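Local coordinates for hypothetical protein (PDB 1SFS), which is of unknown function but belongs to a family resembling glycoside hydrolases and may be a bacterial lysozyme, at residues Ser34-Val38 / Glu68-Glu74; Glu49-Lys54 / Thr192-Gln196; Gly116-Asn120 / Pro147-Arg151. All coordinates share one frame; numbering follows the deposited sequence.

Interaction 1 of 3, residues Ser34-Val38 / Glu68-Glu74; sequences SAQVV and EGLTRDE
Glu68 and Glu74 reach from one loop and helix start to the backbone of Ala35-Val38, and three hydrogen bonds join the two segments. One is purely backbone: Glu68 N donates to Ala35 O (2.9 Å). The other two run from backbone N-H groups to carboxylates. Val37 N donates to Glu68 OE1 (3.1 Å), which accepts with its anti lone pair, the one turned away from the second oxygen; the bond is nearly straight at 169°. Val38 N meets Glu74 OE1 at 2.8 Å, dead straight, but comes from above the carboxylate plane, 59° out of it. The same OE1 forms a salt bridge with Arg58 of strand 55-59. Glu74 spans the gap at full stretch, with CG anti to the backbone N (chi1 -180°) and the rest of the chain extended.

Valine methyls pack against the two carboxylates. Val37 lies between the two acids. Its CG2 is 3.5 Å from Glu68 OE1, and its CG1 is 3.7 Å from Glu74 CD. Val38 CG2 also leans on Glu74 OE1.

Capping fixes the helix start. Thr71 is the N-cap of helix 72-80, and its OG1 accepts from Glu74 N at 3.0 Å.

Within the 34-38 loop, Ser34 OG donates to Gln36 O (2.8 Å) in the carbonyl plane, and also bonds Trp56.

The contact joins the loop after strand 29-33 to the loop after the neighbouring strand 55-59. Two consecutive peptide N-H groups are satisfied by two different acids. Glu74 OE1, buried, is gripped by Val38 N and by the Arg58 salt bridge, which should hold the carboxylate in place.

Interaction 2 of 3, residues Glu49-Lys54 / Thr192-Gln196; sequences ELGYPK and TTKEQ
Leu50, Gly51 and Tyr52 lie in the turn that carries the chain from helix 40-49 into strand 55-59, and they meet Lys194 and Glu195 of the long loop between strands 182-185 and 211-218. Glu195 N donates to Leu50 O (2.8 Å), approaching well off the carbonyl plane. A water also donates to Leu50 O and accepts from Gln196 N, so this carbonyl oxygen is held twice.

The Glu195 side chain then runs along the turn. With CG anti to the backbone N (chi1 176°), the extended chain carries the carboxylate to Tyr52. OE1 takes Tyr52 N at 3.0 Å, met from above the carboxylate plane by 42°. OE2 forms a salt bridge with Lys54 NZ, also 3.0 Å. The Lys54 chain crosses Glu195 at about a right angle. It kinks near its base and again at its tip, bringing NZ back to Glu195 OE2 and to Tyr52 O, to which it donates (2.8 Å). With an alanine in place of Glu195, Tyr52 N would probably lose its acceptor and Lys54 its carboxylate mate, leaving Lys54 NZ, of the partners described here, only Tyr52 O.

The turn is the return of a beta-alpha-beta crossover: strand 29-33, helix 40-49, then the parallel neighbour 55-59. Trp30 of the first strand packs on both Leu50 and Glu195. Gly51 fits closely, for a CB there would clash with Glu195 CB and with the preceding carbonyl oxygen.

Around these bonds the contacts are van der Waals. Leu50 CD2 rests 3.8 Å from Thr193 O. The extended Lys194 chain passes beside the end of helix 40-49, with CE 3.6 Å from Glu49 O. Tyr52 turns its hydroxyl away, to Tyr81 O, and sets its ring edge-to-face with Phe43.

Interaction 3 of 3, residues Gly116-Asn120 / Pro147-Arg151; sequences GIPKN and PTGYR
Tyr150 OH donates to Ile117 O in a short 2.6 Å hydrogen bond. The acceptor lies at the edge of the ring, in its plane, while the hydroxyl is tilted 25° from the carbonyl plane. The ring gets there because CG is anti to the carbonyl carbon of Tyr150 (chi1 -68°), bringing the phenol back toward the Ile117 carbonyl. The second bond is backbone to backbone: Asn120 N donates to Gly149 O at 2.7 Å. It is bent, at 138°, and the donor stands above the carbonyl plane.

Packing accounts for the rest of the contact across the segments. Ile117 CG2 touches Tyr150 CE2 at 4.1 Å, the two side chains crossing at about a right angle. Pro118 O sits only 3.2 Å from Tyr150 CE2, approaching the ring obliquely. This oxygen is buried by the contact and has no hydrogen-bond partner in the model. The extended Lys119 chain lies alongside Thr148 O, its CD being 3.4 Å away. Gly149 lies beside it; a side chain there would run into Lys119 CD and the carbonyl oxygen of Thr148.

Within 147-151, Thr148 OG1 accepts from Tyr150 N (3.1 Å), an ST turn, and also bonds Leu145 O.

The contact joins the loop leaving helix 98-114, which ends in a Schellman motif at Gly116, to the loop leaving helix 135-145. Both loops lie just before the adjacent parallel strands 122-126 and 151-156. Tyr150 also packs against Val109, Ala112 and Arg113 of helix 98-114 and Leu123 of strand 122-126, so its ring lies between helix and sheet.

Overall arrangement
The three contacts tie loops around one sheet of eight strands, a fold probably related to the barrel of glycoside hydrolases. Interaction 1 joins the loops after strands 29-33 and 55-59. Interaction 2 joins the loop before strand 55-59 to that between 182-185 and 211-218, so the two use opposite ends of strand 55-59. Interaction 3 joins the loops before 122-126 and 151-156. Along the chain, interactions 1 and 2 cross; interaction 3 follows 1 and is nested within 2. Centres of 1 and 2 are about 20 Å apart, of 1 and 3 about 19 Å, of 2 and 3 about 29 Å. Arg72 packs on Gly116 where 1 and 3 touch. The contacts thus lie at separate places around the sheet.

Interaction 1 of 3, residues Ser34-Val38 / Glu68-Glu74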
ATOM      1  N   SER A  34      -5.069  -7.630   3.740  1.00  7.29           N
ATOM      2  CA  SER A  34      -5.780  -7.958   4.961  1.00  7.87           C
ATOM      3  C   SER A  34      -5.101  -7.363   6.178  1.00  7.44           C
ATOM      4  O   SER A  34      -3.882  -7.308   6.289  1.00  7.95           O
ATOM      5  CB  SER A  34      -5.898  -9.468   5.127  1.00  8.71           C
ATOM      6  OG  SER A  34      -4.655 -10.125   5.241  1.00  8.75           O
ATOM      7  N   ALA A  35      -5.943  -7.000   7.149  1.00  8.48           N
ATOM      8  CA  ALA A  35      -5.480  -6.590   8.453  1.00  8.84           C
ATOM      9  C   ALA A  35      -4.809  -7.728   9.219  1.00  8.65           C
ATOM     10  O   ALA A  35      -3.872  -7.528   9.956  1.00 10.73           O
ATOM     11  CB  ALA A  35      -6.639  -6.057   9.253  1.00 12.11           C
ATOM     12  N   GLN A  36      -5.323  -8.945   9.030  1.00  9.98           N
ATOM     13  CA  GLN A  36      -4.823 -10.099   9.785  1.00 10.67           C
ATOM     14  C   GLN A  36      -3.738 -10.833   8.998  1.00 10.17           C
ATOM     15  O   GLN A  36      -3.569 -10.730   7.789  1.00 10.08           O
ATOM     16  CB  GLN A  36      -5.996 -10.955  10.273  1.00 15.92           C
ATOM     17  CG  GLN A  36      -6.534 -11.760   9.160  1.00 14.85           C
ATOM     18  CD  GLN A  36      -7.862 -12.410   9.597  1.00 24.65           C
ATOM     19  OE1 GLN A  36      -8.913 -11.814   9.673  1.00 21.99           O
ATOM     20  NE2 GLN A  36      -7.842 -13.724   9.834  1.00 39.30           N
ATOM     21  N   VAL A  37      -2.973 -11.624   9.766  1.00 10.49           N
ATOM     22  CA  VAL A  37      -1.918 -12.487   9.266  1.00 10.22           C
ATOM     23  C   VAL A  37      -2.425 -13.460   8.201  1.00 10.23           C
ATOM     24  O   VAL A  37      -3.513 -14.072   8.361  1.00 11.53           O
ATOM     25  CB  VAL A  37      -1.304 -13.279  10.437  1.00 11.76           C
ATOM     26  CG1 VAL A  37      -0.391 -14.429  10.024  1.00 12.79           C
ATOM     27  CG2 VAL A  37      -0.617 -12.311  11.370  1.00 13.85           C
ATOM     28  N   VAL A  38      -1.589 -13.657   7.199  1.00 10.16           N
ATOM     29  CA  VAL A  38      -1.865 -14.680   6.195  1.00 10.21           C
ATOM     30  C   VAL A  38      -1.442 -16.018   6.766  1.00 11.14           C
ATOM     31  O   VAL A  38      -0.290 -16.397   6.655  1.00 15.77           O
ATOM     32  CB  VAL A  38      -1.141 -14.399   4.896  1.00 10.35           C
ATOM     33  CG1 VAL A  38      -1.620 -15.377   3.823  1.00 12.64           C
ATOM     34  CG2 VAL A  38      -1.378 -12.985   4.407  1.00 11.15           C
ATOM     35  N   GLU A  68      -2.709  -6.460  12.355  1.00 10.26           N
ATOM     36  CA  GLU A  68      -1.713  -7.404  12.843  1.00  9.49           C
ATOM     37  C   GLU A  68      -0.451  -7.219  12.054  1.00  9.45           C
ATOM     38  O   GLU A  68      -0.460  -7.198  10.809  1.00 10.45           O
ATOM     39  CB  GLU A  68      -2.238  -8.814  12.720  1.00 10.30           C
ATOM     40  CG  GLU A  68      -3.490  -9.050  13.547  1.00 12.06           C
ATOM     41  CD  GLU A  68      -4.012 -10.449  13.600  1.00 12.36           C
ATOM     42  OE1 GLU A  68      -3.718 -11.279  12.711  1.00 12.19           O
ATOM     43  OE2 GLU A  68      -4.689 -10.733  14.640  1.00 16.82           O
ATOM     44  N   GLY A  69       0.689  -7.089  12.729  1.00 10.19           N
ATOM     45  CA  GLY A  69       1.927  -6.913  12.039  1.00 10.21           C
ATOM     46  C   GLY A  69       2.457  -8.150  11.361  1.00  9.37           C
ATOM     47  O   GLY A  69       2.263  -9.291  11.782  1.00 11.92           O
ATOM     48  N   LEU A  70       3.265  -7.947  10.339  1.00  8.87           N
ATOM     49  CA  LEU A  70       4.032  -8.969   9.685  1.00  9.11           C
ATOM     50  C   LEU A  70       5.063  -9.607  10.601  1.00  9.37           C
ATOM     51  O   LEU A  70       5.499  -8.958  11.539  1.00 11.49           O
ATOM     52  CB  LEU A  70       4.745  -8.370   8.462  1.00  9.33           C
ATOM     53  CG  LEU A  70       3.906  -8.215   7.202  1.00  8.92           C
ATOM     54  CD1 LEU A  70       4.579  -7.209   6.255  1.00 10.50           C
ATOM     55  CD2 LEU A  70       3.655  -9.565   6.535  1.00 10.08           C
ATOM     56  N   THR A  71       5.428 -10.826  10.312  1.00  9.89           N
ATOM     57  CA  THR A  71       6.564 -11.499  10.909  1.00 10.02           C
ATOM     58  C   THR A  71       7.377 -12.111   9.784  1.00  9.98           C
ATOM     59  O   THR A  71       6.889 -12.333   8.672  1.00  9.67           O
ATOM     60  CB  THR A  71       6.152 -12.639  11.858  1.00 11.97           C
ATOM     61  OG1 THR A  71       5.409 -13.636  11.155  1.00 12.57           O
ATOM     62  CG2 THR A  71       5.348 -12.072  13.024  1.00 16.70           C
ATOM     63  N   ARG A  72       8.617 -12.468  10.096  1.00 10.56           N
ATOM     64  CA  ARG A  72       9.424 -13.190   9.134  1.00 10.75           C
ATOM     65  C   ARG A  72       8.777 -14.502   8.758  1.00 10.70           C
ATOM     66  O   ARG A  72       8.786 -14.887   7.572  1.00 11.33           O
ATOM     67  CB  ARG A  72      10.857 -13.384   9.664  1.00 14.29           C
ATOM     68  CG  ARG A  72      11.613 -12.073   9.682  1.00 17.70           C
ATOM     69  CD  ARG A  72      13.073 -12.360   9.910  1.00 26.38           C
ATOM     70  NE  ARG A  72      13.944 -11.224   9.832  1.00 27.76           N
ATOM     71  CZ  ARG A  72      15.024 -11.070   9.075  1.00 27.19           C
ATOM     72  NH1 ARG A  72      15.455 -11.973   8.209  1.00 36.73           N
ATOM     73  NH2 ARG A  72      15.680  -9.910   9.207  1.00 35.84           N
ATOM     74  N   ASP A  73       8.219 -15.265   9.692  0.59 10.80           N
ATOM     75  CA  ASP A  73       7.562 -16.541   9.410  0.59 11.10           C
ATOM     76  C   ASP A  73       6.396 -16.365   8.419  0.59 10.39           C
ATOM     77  O   ASP A  73       6.184 -17.127   7.479  0.59 10.77           O
ATOM     78  CB  ASP A  73       7.070 -17.190  10.681  0.59 13.50           C
ATOM     79  CG  ASP A  73       8.158 -17.832  11.525  0.59 16.37           C
ATOM     80  OD1 ASP A  73       7.845 -18.267  12.638  0.59 23.09           O
ATOM     81  OD2 ASP A  73       9.297 -17.928  11.066  0.59 22.75           O
ATOM     82  N   GLU A  74       5.615 -15.295   8.632  1.00 10.28           N
ATOM     83  CA  GLU A  74       4.535 -15.039   7.711  1.00  9.86           C
ATOM     84  C   GLU A  74       5.069 -14.691   6.316  1.00  8.94           C
ATOM     85  O   GLU A  74       4.487 -15.158   5.328  1.00 10.09           O
ATOM     86  CB  GLU A  74       3.677 -13.908   8.255  1.00  9.72           C
ATOM     87  CG  GLU A  74       2.509 -13.571   7.357  1.00  9.55           C
ATOM     88  CD  GLU A  74       1.669 -12.383   7.756  1.00  9.46           C
ATOM     89  OE1 GLU A  74       0.719 -12.113   7.012  1.00  9.69           O
ATOM     90  OE2 GLU A  74       1.946 -11.729   8.797  1.00 10.95           O
TER

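Interaction 2 of 3, residues Glu49-Lys54 / Thr192-Gln196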
ATOM      1  N   GLU A  49     -11.985 -19.447  -2.830  0.52 20.06           N
ATOM      2  CA  GLU A  49     -13.217 -18.675  -2.845  0.52 20.00           C
ATOM      3  C   GLU A  49     -13.175 -17.409  -3.725  0.52 18.35           C
ATOM      4  O   GLU A  49     -14.262 -16.919  -4.109  0.52 19.45           O
ATOM      5  CB  GLU A  49     -13.645 -18.147  -1.474  0.52 22.53           C
ATOM      6  CG  GLU A  49     -13.934 -19.212  -0.456  0.52 24.94           C
ATOM      7  CD  GLU A  49     -15.233 -19.976  -0.583  0.52 29.05           C
ATOM      8  OE1 GLU A  49     -16.234 -19.438  -1.105  0.52 33.84           O
ATOM      9  OE2 GLU A  49     -15.287 -21.126  -0.111  0.52 37.12           O
ATOM     10  N   LEU A  50     -11.996 -16.885  -4.000  1.00 15.23           N
ATOM     11  CA  LEU A  50     -11.889 -15.625  -4.754  1.00 13.97           C
ATOM     12  C   LEU A  50     -10.964 -15.770  -5.936  1.00 13.08           C
ATOM     13  O   LEU A  50     -11.333 -15.304  -7.046  1.00 13.82           O
ATOM     14  CB  LEU A  50     -11.390 -14.492  -3.848  1.00 13.33           C
ATOM     15  CG  LEU A  50     -12.401 -13.965  -2.840  1.00 15.01           C
ATOM     16  CD1 LEU A  50     -11.686 -13.037  -1.856  1.00 15.95           C
ATOM     17  CD2 LEU A  50     -13.611 -13.254  -3.474  1.00 17.67           C
ATOM     18  N   GLY A  51      -9.794 -16.304  -5.770  1.00 13.32           N
ATOM     19  CA  GLY A  51      -8.852 -16.389  -6.822  1.00 13.21           C
ATOM     20  C   GLY A  51      -7.426 -16.468  -6.289  1.00 11.80           C
ATOM     21  O   GLY A  51      -7.180 -16.485  -5.102  1.00 13.19           O
ATOM     22  N   TYR A  52      -6.468 -16.522  -7.199  1.00 12.48           N
ATOM     23  CA  TYR A  52      -5.086 -16.696  -6.798  1.00 11.57           C
ATOM     24  C   TYR A  52      -4.418 -15.323  -6.705  1.00 10.68           C
ATOM     25  O   TYR A  52      -4.191 -14.690  -7.727  1.00 12.24           O
ATOM     26  CB  TYR A  52      -4.318 -17.595  -7.821  1.00 13.61           C
ATOM     27  CG  TYR A  52      -3.185 -18.227  -7.101  1.00 12.45           C
ATOM     28  CD1 TYR A  52      -3.233 -19.585  -6.754  1.00 12.62           C
ATOM     29  CD2 TYR A  52      -2.067 -17.526  -6.718  1.00 12.44           C
ATOM     30  CE1 TYR A  52      -2.177 -20.173  -6.072  1.00 11.75           C
ATOM     31  CE2 TYR A  52      -1.016 -18.094  -5.987  1.00 11.79           C
ATOM     32  CZ  TYR A  52      -1.083 -19.407  -5.672  1.00 11.53           C
ATOM     33  OH  TYR A  52      -0.084 -20.023  -4.960  1.00 11.52           O
ATOM     34  N   PRO A  53      -4.120 -14.828  -5.507  1.00 10.55           N
ATOM     35  CA  PRO A  53      -3.579 -13.465  -5.430  1.00  9.87           C
ATOM     36  C   PRO A  53      -2.148 -13.452  -5.892  1.00 10.01           C
ATOM     37  O   PRO A  53      -1.355 -14.323  -5.500  1.00 12.28           O
ATOM     38  CB  PRO A  53      -3.749 -13.142  -3.962  1.00 10.99           C
ATOM     39  CG  PRO A  53      -3.544 -14.482  -3.287  1.00 11.46           C
ATOM     40  CD  PRO A  53      -4.204 -15.482  -4.201  1.00 11.38           C
ATOM     41  N   LYS A  54      -1.746 -12.440  -6.646  1.00  9.54           N
ATOM     42  CA  LYS A  54      -0.358 -12.285  -7.042  1.00  9.97           C
ATOM     43  C   LYS A  54       0.420 -11.454  -6.021  1.00  8.74           C
ATOM     44  O   LYS A  54       1.663 -11.514  -5.991  1.00  9.42           O
ATOM     45  CB  LYS A  54      -0.229 -11.710  -8.438  1.00 12.09           C
ATOM     46  CG  LYS A  54      -0.979 -12.477  -9.484  1.00 17.24           C
ATOM     47  CD  LYS A  54      -1.005 -13.991  -9.405  1.00 23.14           C
ATOM     48  CE  LYS A  54      -1.859 -14.728 -10.447  1.00 28.13           C
ATOM     49  NZ  LYS A  54      -3.376 -14.420 -10.369  1.00 20.56           N
ATOM     50  N   THR A 192     -15.949  -5.692  -3.968  1.00 12.77           N
ATOM     51  CA  THR A 192     -15.141  -6.875  -4.111  1.00 12.54           C
ATOM     52  C   THR A 192     -15.744  -7.825  -5.161  1.00 13.27           C
ATOM     53  O   THR A 192     -16.950  -7.904  -5.323  1.00 14.87           O
ATOM     54  CB  THR A 192     -14.908  -7.614  -2.792  1.00 12.61           C
ATOM     55  OG1 THR A 192     -16.175  -8.009  -2.255  1.00 17.69           O
ATOM     56  CG2 THR A 192     -14.159  -6.757  -1.790  1.00 14.34           C
ATOM     57  N   THR A 193     -14.865  -8.565  -5.831  1.00 13.39           N
ATOM     58  CA  THR A 193     -15.236  -9.615  -6.754  1.00 14.52           C
ATOM     59  C   THR A 193     -14.225 -10.740  -6.651  1.00 13.18           C
ATOM     60  O   THR A 193     -13.086 -10.580  -6.181  1.00 13.81           O
ATOM     61  CB  THR A 193     -15.239  -9.188  -8.249  1.00 14.35           C
ATOM     62  OG1 THR A 193     -13.910  -8.974  -8.694  1.00 13.30           O
ATOM     63  CG2 THR A 193     -16.027  -7.918  -8.535  1.00 17.08           C
ATOM     64  N   LYS A 194     -14.611 -11.864  -7.222  1.00 14.23           N
ATOM     65  CA  LYS A 194     -13.663 -12.925  -7.573  1.00 14.76           C
ATOM     66  C   LYS A 194     -12.695 -12.370  -8.593  1.00 13.29           C
ATOM     67  O   LYS A 194     -12.983 -11.472  -9.378  1.00 14.22           O
ATOM     68  CB  LYS A 194     -14.383 -14.168  -8.150  1.00 17.08           C
ATOM     69  CG  LYS A 194     -15.258 -14.886  -7.132  1.00 19.47           C
ATOM     70  CD  LYS A 194     -15.854 -16.158  -7.778  1.00 26.19           C
ATOM     71  CE  LYS A 194     -16.666 -16.935  -6.740  1.00 33.00           C
ATOM     72  NZ  LYS A 194     -16.966 -18.320  -7.211  1.00 43.76           N
ATOM     73  N   GLU A 195     -11.522 -12.961  -8.612  1.00 13.96           N
ATOM     74  CA  GLU A 195     -10.495 -12.584  -9.588  1.00 13.46           C
ATOM     75  C   GLU A 195     -10.988 -12.569 -11.034  1.00 14.79           C
ATOM     76  O   GLU A 195     -10.710 -11.631 -11.789  1.00 14.97           O
ATOM     77  CB  GLU A 195      -9.313 -13.518  -9.445  1.00 14.63           C
ATOM     78  CG  GLU A 195      -8.224 -13.303 -10.461  1.00 15.25           C
ATOM     79  CD  GLU A 195      -7.196 -14.401 -10.486  1.00 17.76           C
ATOM     80  OE1 GLU A 195      -7.312 -15.461  -9.820  1.00 19.54           O
ATOM     81  OE2 GLU A 195      -6.193 -14.191 -11.228  1.00 26.23           O
ATOM     82  N   GLN A 196     -11.720 -13.578 -11.418  0.73 15.55           N
ATOM     83  CA  GLN A 196     -12.088 -13.667 -12.840  0.73 17.59           C
ATOM     84  C   GLN A 196     -13.191 -12.683 -13.196  0.73 17.20           C
ATOM     85  O   GLN A 196     -13.378 -12.422 -14.388  0.73 19.70           O
ATOM     86  CB  GLN A 196     -12.465 -15.105 -13.211  0.73 19.00           C
ATOM     87  CG  GLN A 196     -11.261 -16.025 -13.094  0.73 22.00           C
ATOM     88  CD  GLN A 196      -9.997 -15.683 -13.854  0.73 27.08           C
ATOM     89  OE1 GLN A 196      -8.866 -16.091 -13.598  0.73 35.13           O
ATOM     90  NE2 GLN A 196     -10.181 -14.885 -14.888  0.73 34.88           N
TER
HETATM   91  O   HOH W   1     -11.776 -16.095  -9.745  1.00 23.20           O

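Interaction 3 of 3, residues Gly116-Asn120 / Pro147-Arg151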
ATOM      1  N   GLY A 116      13.443  -8.177   7.226  1.00 14.77           N
ATOM      2  CA  GLY A 116      14.238  -8.711   6.150  1.00 15.54           C
ATOM      3  C   GLY A 116      13.718  -8.363   4.763  1.00 15.95           C
ATOM      4  O   GLY A 116      14.047  -9.040   3.797  1.00 17.03           O
ATOM      5  N   ILE A 117      12.950  -7.282   4.625  1.00 13.92           N
ATOM      6  CA  ILE A 117      12.504  -6.860   3.296  1.00 12.86           C
ATOM      7  C   ILE A 117      13.679  -6.245   2.584  1.00 12.16           C
ATOM      8  O   ILE A 117      14.318  -5.331   3.163  1.00 14.14           O
ATOM      9  CB  ILE A 117      11.331  -5.882   3.358  1.00 14.21           C
ATOM     10  CG1 ILE A 117      10.192  -6.519   4.133  1.00 16.69           C
ATOM     11  CG2 ILE A 117      10.969  -5.432   1.951  1.00 14.05           C
ATOM     12  CD1 ILE A 117       8.965  -5.673   4.296  1.00 18.77           C
ATOM     13  N   PRO A 118      14.074  -6.696   1.407  1.00 13.55           N
ATOM     14  CA  PRO A 118      15.257  -6.151   0.734  1.00 15.96           C
ATOM     15  C   PRO A 118      15.066  -4.713   0.240  1.00 13.78           C
ATOM     16  O   PRO A 118      13.957  -4.215   0.147  1.00 14.11           O
ATOM     17  CB  PRO A 118      15.430  -7.090  -0.476  1.00 19.32           C
ATOM     18  CG  PRO A 118      14.374  -8.065  -0.479  1.00 18.26           C
ATOM     19  CD  PRO A 118      13.438  -7.813   0.656  1.00 14.85           C
ATOM     20  N   LYS A 119      16.192  -4.096  -0.089  1.00 18.78           N
ATOM     21  CA  LYS A 119      16.177  -2.765  -0.715  1.00 19.94           C
ATOM     22  C   LYS A 119      15.520  -2.781  -2.096  1.00 15.51           C
ATOM     23  O   LYS A 119      15.273  -3.835  -2.718  1.00 17.05           O
ATOM     24  CB  LYS A 119      17.632  -2.212  -0.771  1.00 26.97           C
ATOM     25  CG  LYS A 119      18.061  -1.790   0.640  1.00 32.84           C
ATOM     26  CD  LYS A 119      19.359  -1.002   0.565  1.00 36.23           C
ATOM     27  CE  LYS A 119      20.006  -0.886   1.920  1.00 38.59           C
ATOM     28  NZ  LYS A 119      21.075   0.152   2.043  1.00 49.75           N
ATOM     29  N   ASN A 120      15.243  -1.579  -2.580  0.53 14.98           N
ATOM     30  CA  ASN A 120      14.555  -1.191  -3.789  0.53 14.52           C
ATOM     31  C   ASN A 120      13.182  -1.862  -3.877  0.53 12.25           C
ATOM     32  O   ASN A 120      12.700  -2.264  -4.934  0.53 15.34           O
ATOM     33  CB  ASN A 120      15.384  -1.415  -5.065  0.53 19.12           C
ATOM     34  CG  ASN A 120      16.726  -0.720  -5.016  0.53 19.57           C
ATOM     35  OD1 ASN A 120      16.893   0.435  -4.619  0.53 26.50           O
ATOM     36  ND2 ASN A 120      17.742  -1.440  -5.447  0.53 26.70           N
ATOM     37  N   PRO A 147      17.529   7.626   0.556  0.57 13.89           N
ATOM     38  CA  PRO A 147      18.869   7.044   0.857  0.57 16.02           C
ATOM     39  C   PRO A 147      18.865   5.732   1.604  0.57 16.03           C
ATOM     40  O   PRO A 147      19.937   5.166   1.819  0.57 17.68           O
ATOM     41  CB  PRO A 147      19.505   8.168   1.708  0.57 17.33           C
ATOM     42  CG  PRO A 147      18.323   8.720   2.424  0.57 16.56           C
ATOM     43  CD  PRO A 147      17.256   8.837   1.360  0.57 14.11           C
ATOM     44  N   THR A 148      17.680   5.241   1.970  1.00 15.20           N
ATOM     45  CA  THR A 148      17.550   3.909   2.519  1.00 14.94           C
ATOM     46  C   THR A 148      17.466   2.779   1.510  1.00 15.23           C
ATOM     47  O   THR A 148      17.583   1.609   1.864  1.00 19.03           O
ATOM     48  CB  THR A 148      16.307   3.834   3.432  1.00 14.95           C
ATOM     49  OG1 THR A 148      15.120   3.684   2.646  1.00 13.35           O
ATOM     50  CG2 THR A 148      16.237   5.024   4.359  1.00 16.35           C
ATOM     51  N   GLY A 149      17.177   3.177   0.273  1.00 15.43           N
ATOM     52  CA  GLY A 149      16.953   2.167  -0.735  1.00 18.19           C
ATOM     53  C   GLY A 149      15.506   1.698  -0.860  1.00 14.85           C
ATOM     54  O   GLY A 149      15.231   1.020  -1.842  1.00 17.19           O
ATOM     55  N   TYR A 150      14.631   2.007   0.097  1.00 11.86           N
ATOM     56  CA  TYR A 150      13.216   1.681  -0.058  1.00  9.79           C
ATOM     57  C   TYR A 150      12.553   2.770  -0.887  1.00  9.63           C
ATOM     58  O   TYR A 150      12.932   3.938  -0.868  1.00 11.72           O
ATOM     59  CB  TYR A 150      12.565   1.560   1.301  1.00  9.78           C
ATOM     60  CG  TYR A 150      13.080   0.361   2.059  1.00 10.02           C
ATOM     61  CD1 TYR A 150      14.011   0.500   3.057  1.00 13.90           C
ATOM     62  CD2 TYR A 150      12.691  -0.932   1.743  1.00 10.36           C
ATOM     63  CE1 TYR A 150      14.502  -0.584   3.741  1.00 16.69           C
ATOM     64  CE2 TYR A 150      13.173  -2.022   2.413  1.00 10.47           C
ATOM     65  CZ  TYR A 150      14.083  -1.856   3.413  1.00 13.37           C
ATOM     66  OH  TYR A 150      14.589  -2.930   4.107  1.00 19.13           O
ATOM     67  N   ARG A 151      11.539   2.387  -1.643  1.00  9.67           N
ATOM     68  CA  ARG A 151      10.820   3.288  -2.521  1.00  8.94           C
ATOM     69  C   ARG A 151       9.530   3.744  -1.858  1.00  7.72           C
ATOM     70  O   ARG A 151       8.835   2.903  -1.245  1.00  8.23           O
ATOM     71  CB  ARG A 151      10.562   2.624  -3.870  1.00  9.32           C
ATOM     72  CG  ARG A 151      10.054   3.587  -4.920  1.00 10.61           C
ATOM     73  CD  ARG A 151       9.846   2.907  -6.273  1.00 11.14           C
ATOM     74  NE  ARG A 151       9.372   3.929  -7.220  1.00 11.13           N
ATOM     75  CZ  ARG A 151       9.231   3.750  -8.519  1.00 11.16           C
ATOM     76  NH1 ARG A 151       8.794   4.678  -9.310  1.00 12.58           N
ATOM     77  NH2 ARG A 151       9.489   2.547  -9.057  1.00 12.95           N
TER